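Local coordinates for protein pullulanase (Bacillus acidopullulyticus, PDB 2WAN) that hydrolyses the alpha-1,6 glucosidic linkages of pullulan and probably those at the branch points of starch polysaccharides, acting as a debranching glycoside hydrolase, at residues T327-L341 / L355-V369. Numbering follows the deposited sequence. Where two conformers were deposited one is given.
Sequences TSFRVWAPTASNVQL and LEMQKSDNGTWKLQV
Methyl CG2 of V339 sits over one face of the W365 indole, 3.4 Å from the centroid of its five-membered ring and 3° off the ring normal, a CH-pi contact. CG1 of V339, anti to its backbone N (chi1 -176°), instead meets SD of M357 at 3.8 Å. A beta-branched residue suits this place because one methyl serves each neighbour. The opposite face of the indole lies under the K359 chain, and water 3 accepts from NE1 at 3.0 Å while donating to the carbonyls of A333 and A336, so the water links the ring edge to the type I turn 333-336. An alanine in place of W365 would probably leave V339 facing a gap and water 3 without its indole donor.

R330 reaches across the other side of the sheet, its chain bent at chi3 (-69°). NH1 donates hydrogen bonds to OG of S360 and OG1 of T364, each 3.0 Å long, with both oxygens near the guanidinium plane, while CB of K366 covers one face. D317 pairs with NE in a salt bridge. Arginine suits the place: its long chain carries a flat guanidinium whose several N-H groups reach S360, T364 and D317 at once.

Strands 327-332 and 364-369 run antiparallel, with F329 opposite L367 in a hydrogen-bonded pair; L341 of hairpin 338-344/353-359 packs on L367 and V369. Within this carbohydrate-binding module 48 beta-domain, strand 319-322 flanks 326-332, strand 377-383 borders 338-344, and I568 of helix 564-568 touches V331 and A333.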
# COMPACT_ATOMS: atom_id res chain seq x y z
N THR A 327 -13.38 26.19 -21.00
CA THR A 327 -12.84 25.25 -20.00
C THR A 327 -13.62 25.43 -18.69
O THR A 327 -13.85 26.55 -18.25
CB THR A 327 -11.31 25.44 -19.80
OG1 THR A 327 -10.60 25.12 -21.01
CG2 THR A 327 -10.79 24.54 -18.68
N SER A 328 -14.03 24.33 -18.08
CA SER A 328 -14.71 24.36 -16.78
C SER A 328 -13.76 23.85 -15.70
O SER A 328 -13.00 22.90 -15.93
CB SER A 328 -15.96 23.49 -16.80
OG SER A 328 -16.90 24.00 -17.74
N PHE A 329 -13.85 24.49 -14.53
CA PHE A 329 -12.97 24.19 -13.39
C PHE A 329 -13.86 23.82 -12.22
O PHE A 329 -14.95 24.38 -12.06
CB PHE A 329 -12.12 25.40 -13.03
CG PHE A 329 -11.25 25.90 -14.16
CD1 PHE A 329 -11.78 26.73 -15.16
CD2 PHE A 329 -9.90 25.56 -14.22
CE1 PHE A 329 -10.97 27.19 -16.21
CE2 PHE A 329 -9.07 26.02 -15.25
CZ PHE A 329 -9.62 26.85 -16.25
N ARG A 330 -13.40 22.87 -11.42
CA ARG A 330 -14.10 22.50 -10.19
C ARG A 330 -13.12 21.99 -9.16
O ARG A 330 -12.24 21.18 -9.49
CB ARG A 330 -15.20 21.46 -10.43
CG ARG A 330 -16.15 21.33 -9.21
CD ARG A 330 -17.22 20.27 -9.38
NE ARG A 330 -18.23 20.62 -10.39
CZ ARG A 330 -19.39 21.23 -10.12
NH1 ARG A 330 -19.69 21.58 -8.88
NH2 ARG A 330 -20.24 21.49 -11.10
N VAL A 331 -13.26 22.50 -7.94
CA VAL A 331 -12.37 22.13 -6.82
C VAL A 331 -13.20 21.94 -5.55
O VAL A 331 -14.17 22.68 -5.31
CB VAL A 331 -11.24 23.20 -6.60
CG1 VAL A 331 -11.83 24.57 -6.20
CG2 VAL A 331 -10.21 22.72 -5.57
N TRP A 332 -12.83 20.94 -4.74
CA TRP A 332 -13.50 20.68 -3.47
C TRP A 332 -12.81 21.46 -2.35
O TRP A 332 -11.64 21.21 -2.04
CB TRP A 332 -13.49 19.17 -3.17
CG TRP A 332 -14.35 18.78 -1.98
CD1 TRP A 332 -15.71 18.86 -1.87
CD2 TRP A 332 -13.88 18.22 -0.74
NE1 TRP A 332 -16.12 18.39 -0.63
CE2 TRP A 332 -15.01 17.99 0.07
CE3 TRP A 332 -12.61 17.89 -0.25
CZ2 TRP A 332 -14.91 17.44 1.36
CZ3 TRP A 332 -12.50 17.35 1.03
CH2 TRP A 332 -13.65 17.14 1.82
N ALA A 333 -13.52 22.42 -1.76
CA ALA A 333 -12.94 23.24 -0.69
C ALA A 333 -14.04 23.65 0.29
O ALA A 333 -14.44 24.82 0.35
CB ALA A 333 -12.25 24.47 -1.27
N PRO A 334 -14.53 22.66 1.07
CA PRO A 334 -15.74 22.82 1.88
C PRO A 334 -15.61 23.79 3.05
O PRO A 334 -16.64 24.21 3.60
CB PRO A 334 -16.02 21.40 2.38
CG PRO A 334 -14.68 20.76 2.44
CD PRO A 334 -13.95 21.31 1.22
N THR A 335 -14.39 24.13 3.43
CA THR A 335 -14.20 25.08 4.54
C THR A 335 -13.78 26.48 4.07
O THR A 335 -13.67 27.41 4.89
CB THR A 335 -13.17 24.56 5.54
OG1 THR A 335 -11.89 24.49 4.92
CG2 THR A 335 -13.57 23.18 6.07
N ALA A 336 -13.56 26.65 2.77
CA ALA A 336 -13.13 27.95 2.25
C ALA A 336 -14.24 29.00 2.34
O ALA A 336 -15.41 28.68 2.15
CB ALA A 336 -12.63 27.82 0.81
N SER A 337 -13.85 30.24 2.63
CA SER A 337 -14.79 31.37 2.56
C SER A 337 -14.82 31.97 1.15
O SER A 337 -15.81 32.58 0.74
CB SER A 337 -14.41 32.45 3.58
OG SER A 337 -13.12 32.99 3.34
N ASN A 338 -13.72 31.78 0.41
CA ASN A 338 -13.61 32.25 -0.96
C ASN A 338 -12.63 31.41 -1.75
O ASN A 338 -11.60 31.00 -1.22
CB ASN A 338 -13.14 33.71 -1.00
CG ASN A 338 -13.45 34.38 -2.32
OD1 ASN A 338 -14.30 33.92 -3.07
ND2 ASN A 338 -12.73 35.46 -2.62
N VAL A 339 -12.96 31.16 -3.02
CA VAL A 339 -12.00 30.56 -3.97
C VAL A 339 -12.01 31.37 -5.27
O VAL A 339 -13.07 31.61 -5.85
CB VAL A 339 -12.30 29.07 -4.28
CG1 VAL A 339 -11.21 28.50 -5.20
CG2 VAL A 339 -12.38 28.22 -3.01
N GLN A 340 -10.83 31.79 -5.70
CA GLN A 340 -10.68 32.45 -6.99
C GLN A 340 -9.81 31.62 -7.93
O GLN A 340 -8.91 30.89 -7.48
CB GLN A 340 -10.07 33.83 -6.80
CG GLN A 340 -10.94 34.73 -5.93
CD GLN A 340 -10.61 36.19 -6.12
OE1 GLN A 340 -9.99 36.81 -5.25
NE2 GLN A 340 -11.00 36.75 -7.26
N LEU A 341 -10.09 31.74 -9.22
CA LEU A 341 -9.26 31.16 -10.28
C LEU A 341 -8.25 32.19 -10.77
O LEU A 341 -8.64 33.31 -11.16
CB LEU A 341 -10.15 30.69 -11.45
CG LEU A 341 -9.48 30.12 -12.70
CD1 LEU A 341 -8.84 28.75 -12.38
CD2 LEU A 341 -10.49 29.98 -13.84
N LEU A 355 -10.44 35.51 -11.44
CA LEU A 355 -11.90 35.38 -11.49
C LEU A 355 -12.47 34.74 -10.24
O LEU A 355 -11.92 33.76 -9.72
CB LEU A 355 -12.33 34.55 -12.71
CG LEU A 355 -11.95 35.10 -14.08
CD1 LEU A 355 -12.02 34.00 -15.12
CD2 LEU A 355 -12.89 36.25 -14.44
N GLU A 356 -13.59 35.28 -9.76
CA GLU A 356 -14.30 34.65 -8.65
C GLU A 356 -14.93 33.33 -9.11
O GLU A 356 -15.59 33.27 -10.16
CB GLU A 356 -15.38 35.59 -8.09
CG GLU A 356 -14.88 36.64 -7.13
CD GLU A 356 -14.45 36.05 -5.80
OE1 GLU A 356 -13.64 36.70 -5.12
OE2 GLU A 356 -14.93 34.96 -5.43
N MET A 357 -14.72 32.26 -8.35
CA MET A 357 -15.46 31.02 -8.59
C MET A 357 -16.77 31.04 -7.79
O MET A 357 -16.96 31.90 -6.92
CB MET A 357 -14.61 29.78 -8.29
CG MET A 357 -13.35 29.73 -9.14
SD MET A 357 -12.28 28.29 -8.84
CE MET A 357 -13.28 26.96 -9.52
N GLN A 358 -17.66 30.10 -8.11
CA GLN A 358 -19.00 30.05 -7.54
C GLN A 358 -19.14 28.86 -6.62
O GLN A 358 -18.81 27.74 -7.01
CB GLN A 358 -20.05 29.93 -8.65
CG GLN A 358 -19.94 30.94 -9.78
CD GLN A 358 -20.74 30.53 -11.02
OE1 GLN A 358 -21.77 29.85 -10.92
NE2 GLN A 358 -20.26 30.95 -12.19
N LYS A 359 -19.62 29.10 -5.40
CA LYS A 359 -20.01 28.01 -4.50
C LYS A 359 -21.01 27.09 -5.19
O LYS A 359 -22.02 27.54 -5.73
CB LYS A 359 -20.62 28.56 -3.21
CG LYS A 359 -19.66 28.66 -2.05
CD LYS A 359 -20.31 29.25 -0.79
CE LYS A 359 -19.29 29.43 0.34
NZ LYS A 359 -19.79 30.26 1.47
N SER A 360 -20.71 25.79 -5.17
CA SER A 360 -21.54 24.79 -5.83
C SER A 360 -21.78 23.57 -4.92
O SER A 360 -21.64 23.68 -3.70
CB SER A 360 -20.89 24.38 -7.16
OG SER A 360 -21.75 23.56 -7.93
N ASP A 361 -22.14 22.43 -5.50
CA ASP A 361 -22.55 21.22 -4.75
C ASP A 361 -21.51 20.70 -3.75
O ASP A 361 -20.34 20.52 -4.08
CB ASP A 361 -22.86 20.07 -5.72
CG ASP A 361 -24.03 20.36 -6.65
OD1 ASP A 361 -24.81 21.30 -6.39
OD2 ASP A 361 -24.16 19.61 -7.65
N ASN A 362 -21.96 20.43 -2.53
CA ASN A 362 -21.20 19.60 -1.59
C ASN A 362 -19.78 20.11 -1.32
O ASN A 362 -18.82 19.34 -1.31
CB ASN A 362 -21.18 18.14 -2.07
CG ASN A 362 -22.57 17.64 -2.45
OD1 ASN A 362 -22.82 17.22 -3.58
ND2 ASN A 362 -23.50 17.71 -1.49
N GLY A 363 -19.67 21.42 -1.12
CA GLY A 363 -18.41 22.02 -0.75
C GLY A 363 -17.49 22.35 -1.91
O GLY A 363 -16.38 22.84 -1.70
N THR A 364 -17.96 22.12 -3.14
CA THR A 364 -17.16 22.47 -4.31
C THR A 364 -17.34 23.92 -4.75
O THR A 364 -18.35 24.57 -4.42
CB THR A 364 -17.40 21.53 -5.52
OG1 THR A 364 -18.71 21.74 -6.06
CG2 THR A 364 -17.22 20.06 -5.13
N TRP A 365 -16.36 24.41 -5.49
CA TRP A 365 -16.41 25.70 -6.16
C TRP A 365 -16.20 25.44 -7.64
O TRP A 365 -15.37 24.60 -8.02
CB TRP A 365 -15.34 26.64 -5.62
CG TRP A 365 -15.55 27.08 -4.18
CD1 TRP A 365 -15.45 26.30 -3.06
CD2 TRP A 365 -15.87 28.40 -3.73
NE1 TRP A 365 -15.70 27.06 -1.93
CE2 TRP A 365 -15.96 28.35 -2.32
CE3 TRP A 365 -16.10 29.62 -4.39
CZ2 TRP A 365 -16.26 29.49 -1.54
CZ3 TRP A 365 -16.40 30.75 -3.61
CH2 TRP A 365 -16.48 30.67 -2.21
N LYS A 366 -16.94 26.15 -8.48
CA LYS A 366 -16.89 25.89 -9.91
C LYS A 366 -16.80 27.17 -10.73
O LYS A 366 -17.16 28.26 -10.26
CB LYS A 366 -18.11 25.08 -10.35
CG LYS A 366 -19.43 25.88 -10.33
CD LYS A 366 -20.57 25.08 -10.89
CE LYS A 366 -21.80 25.96 -11.11
NZ LYS A 366 -22.94 25.19 -11.69
N LEU A 367 -16.34 27.02 -11.96
CA LEU A 367 -16.38 28.14 -12.92
C LEU A 367 -16.21 27.65 -14.34
O LEU A 367 -15.33 26.82 -14.63
CB LEU A 367 -15.30 29.18 -12.61
CG LEU A 367 -15.40 30.50 -13.38
CD1 LEU A 367 -16.71 31.23 -13.00
CD2 LEU A 367 -14.19 31.38 -13.09
N GLN A 368 -17.05 28.17 -15.23
CA GLN A 368 -16.84 27.98 -16.66
C GLN A 368 -16.24 29.26 -17.24
O GLN A 368 -16.75 30.36 -17.01
CB GLN A 368 -18.16 27.63 -17.38
CG GLN A 368 -17.96 27.23 -18.84
CD GLN A 368 -19.26 26.90 -19.54
OE1 GLN A 368 -19.45 27.25 -20.71
NE2 GLN A 368 -20.17 26.23 -18.84
N VAL A 369 -15.15 29.10 -17.98
CA VAL A 369 -14.46 30.21 -18.61
C VAL A 369 -14.55 30.05 -20.12
O VAL A 369 -14.07 29.07 -20.68
CB VAL A 369 -12.98 30.30 -18.16
CG1 VAL A 369 -12.31 31.55 -18.75
CG2 VAL A 369 -12.87 30.30 -16.64
O HOH W 1 -19.40 24.16 -17.07
O HOH W 2 -22.98 22.24 -10.71
O HOH W 3 -16.55 26.51 0.93